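Short chain dehydrogenase (Salmonella typhi, PDB 3G1T) probably catalyses NAD(P)(H)-dependent oxidation or reduction of a substrate not yet identified, as a Rossmann-fold oxidoreductase of the short-chain dehydrogenase family. Local coordinates at residues Q83-I88 and T134-P139. Residues are numbered along the deposited sequence; the frame is centred on the assembly and turned at random.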
loop_
_atom_site.group_PDB
_atom_site.type_symbol
_atom_site.label_atom_id
_atom_site.label_comp_id
_atom_site.label_asym_id
_atom_site.label_seq_id
_atom_site.Cartn_x
_atom_site.Cartn_y
_atom_site.Cartn_z
ATOM N N GLN A 83 5.975 -17.212 -17.049
ATOM C CA GLN A 83 6.912 -17.535 -18.149
ATOM C C GLN A 83 8.337 -17.310 -17.777
ATOM O O GLN A 83 9.194 -18.144 -18.103
ATOM C CB GLN A 83 6.618 -16.740 -19.454
ATOM C CG GLN A 83 5.332 -17.095 -20.254
ATOM C CD GLN A 83 4.808 -15.909 -21.155
ATOM O OE1 GLN A 83 5.582 -15.037 -21.610
ATOM N NE2 GLN A 83 3.481 -15.892 -21.415
ATOM N N VAL A 84 8.623 -16.230 -17.041
ATOM C CA VAL A 84 9.963 -15.983 -16.520
ATOM C C VAL A 84 10.412 -17.061 -15.549
ATOM O O VAL A 84 11.553 -17.514 -15.640
ATOM C CB VAL A 84 10.096 -14.532 -15.877
ATOM C CG1 VAL A 84 11.452 -14.310 -15.080
ATOM C CG2 VAL A 84 9.822 -13.425 -16.963
ATOM N N ALA A 85 9.520 -17.449 -14.623
ATOM C CA ALA A 85 9.839 -18.424 -13.625
ATOM C C ALA A 85 10.116 -19.756 -14.314
ATOM O O ALA A 85 11.034 -20.455 -13.960
ATOM C CB ALA A 85 8.667 -18.576 -12.638
ATOM N N ASP A 86 9.325 -20.070 -15.316
ATOM C CA ASP A 86 9.504 -21.279 -16.154
ATOM C C ASP A 86 10.829 -21.231 -16.900
ATOM O O ASP A 86 11.550 -22.213 -16.965
ATOM C CB ASP A 86 8.363 -21.397 -17.171
ATOM C CG ASP A 86 7.057 -21.928 -16.568
ATOM O OD1 ASP A 86 6.022 -21.940 -17.302
ATOM O OD2 ASP A 86 7.057 -22.356 -15.387
ATOM N N ARG A 87 11.178 -20.067 -17.425
ATOM C CA ARG A 87 12.475 -19.965 -18.091
ATOM C C ARG A 87 13.680 -20.050 -17.172
ATOM O O ARG A 87 14.728 -20.603 -17.562
ATOM C CB ARG A 87 12.507 -18.720 -18.956
ATOM C CG ARG A 87 11.729 -18.953 -20.216
ATOM C CD ARG A 87 11.623 -17.721 -21.029
ATOM N NE ARG A 87 12.929 -17.416 -21.587
ATOM C CZ ARG A 87 13.188 -16.340 -22.307
ATOM N NH1 ARG A 87 12.219 -15.478 -22.596
ATOM N NH2 ARG A 87 14.427 -16.141 -22.736
ATOM N N ILE A 88 13.547 -19.505 -15.953
ATOM C CA ILE A 88 14.610 -19.682 -14.971
ATOM C C ILE A 88 14.674 -21.142 -14.554
ATOM O O ILE A 88 15.764 -21.702 -14.453
ATOM C CB ILE A 88 14.475 -18.699 -13.741
ATOM C CG1 ILE A 88 14.714 -17.276 -14.216
ATOM C CG2 ILE A 88 15.475 -19.070 -12.632
ATOM C CD1 ILE A 88 14.124 -16.204 -13.344
ATOM N N THR A 134 6.987 -11.905 -7.636
ATOM C CA THR A 134 7.338 -12.642 -6.413
ATOM C C THR A 134 6.627 -13.998 -6.311
ATOM O O THR A 134 7.273 -15.016 -6.081
ATOM C CB THR A 134 7.028 -11.841 -5.123
ATOM O OG1 THR A 134 7.756 -10.596 -5.137
ATOM C CG2 THR A 134 7.478 -12.696 -3.815
ATOM N N GLN A 135 5.324 -13.981 -6.531
ATOM C CA GLN A 135 4.542 -15.215 -6.365
ATOM C C GLN A 135 5.029 -16.278 -7.308
ATOM O O GLN A 135 5.081 -17.491 -6.948
ATOM C CB GLN A 135 3.091 -14.902 -6.546
ATOM C CG GLN A 135 2.195 -16.133 -6.717
ATOM C CD GLN A 135 0.755 -15.722 -6.876
ATOM O OE1 GLN A 135 0.323 -15.302 -7.953
ATOM N NE2 GLN A 135 -0.007 -15.832 -5.778
ATOM N N ALA A 136 5.355 -15.874 -8.545
ATOM C CA ALA A 136 5.800 -16.851 -9.547
ATOM C C ALA A 136 7.157 -17.506 -9.244
ATOM O O ALA A 136 7.421 -18.593 -9.802
ATOM C CB ALA A 136 5.884 -16.185 -10.876
ATOM N N LEU A 137 8.021 -16.789 -8.485
ATOM C CA LEU A 137 9.361 -17.201 -8.062
ATOM C C LEU A 137 9.452 -17.851 -6.684
ATOM O O LEU A 137 10.515 -18.369 -6.325
ATOM C CB LEU A 137 10.300 -15.968 -8.097
ATOM C CG LEU A 137 10.283 -15.309 -9.503
ATOM C CD1 LEU A 137 11.111 -14.030 -9.382
ATOM C CD2 LEU A 137 10.977 -16.254 -10.471
ATOM N N LEU A 138 8.338 -17.928 -5.944
ATOM C CA LEU A 138 8.432 -18.553 -4.583
ATOM C C LEU A 138 8.853 -20.035 -4.611
ATOM O O LEU A 138 9.685 -20.460 -3.796
ATOM C CB LEU A 138 7.114 -18.427 -3.826
ATOM C CG LEU A 138 6.869 -17.004 -3.267
ATOM C CD1 LEU A 138 5.405 -16.903 -2.762
ATOM C CD2 LEU A 138 7.857 -16.549 -2.256
ATOM N N PRO A 139 8.325 -20.846 -5.589
ATOM C CA PRO A 139 8.824 -22.240 -5.581
ATOM C C PRO A 139 10.359 -22.384 -5.776
ATOM O O PRO A 139 10.997 -23.135 -5.038
ATOM C CB PRO A 139 8.073 -22.895 -6.751
ATOM C CG PRO A 139 6.754 -22.137 -6.781
ATOM C CD PRO A 139 7.307 -20.655 -6.629
#
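Two neighbouring helices on one face of the Rossmann-fold sheet, 78-91 and 116-142, meet through Ala85, Ile88, Ala136 and Leu137. The axes of 83-88 and 134-139 come within 8.9 Å, with a signed crossing angle of -26°. Ala85 points toward 134-139, and its CB lies 3.1 Å from the carbonyl oxygen of Ala136, a short CH...O approach. Ala136 sits in the kinked turn before Pro139, whose ring nitrogen has no N-H for Gln135 O; Leu137 N and Leu138 N make only weak bonds, each to the carbonyl three residues back. Leu137 adds the larger side chain: with CG anti to the carbonyl carbon (chi1 -55°), the branch swings CD2 to 3.9 Å from Ala85 CB. The same methyl meets Ile88 CD1 at 4.3 Å, about one turn further along helix 78-91. Leu95, in a loop, touches both Ile88 and Leu137, and Ile88 also reaches Phe69 of the edge strand 67-70. Gln135 instead bonds through NE2 to Met111 O and Gln114 O of the second subunit. No hydrogen bond joins the two segments; their association rests on apolar methyl packing plus the CH...O approach, and the single methyl of Ala85 probably lets the backbone at Ala136 come this near.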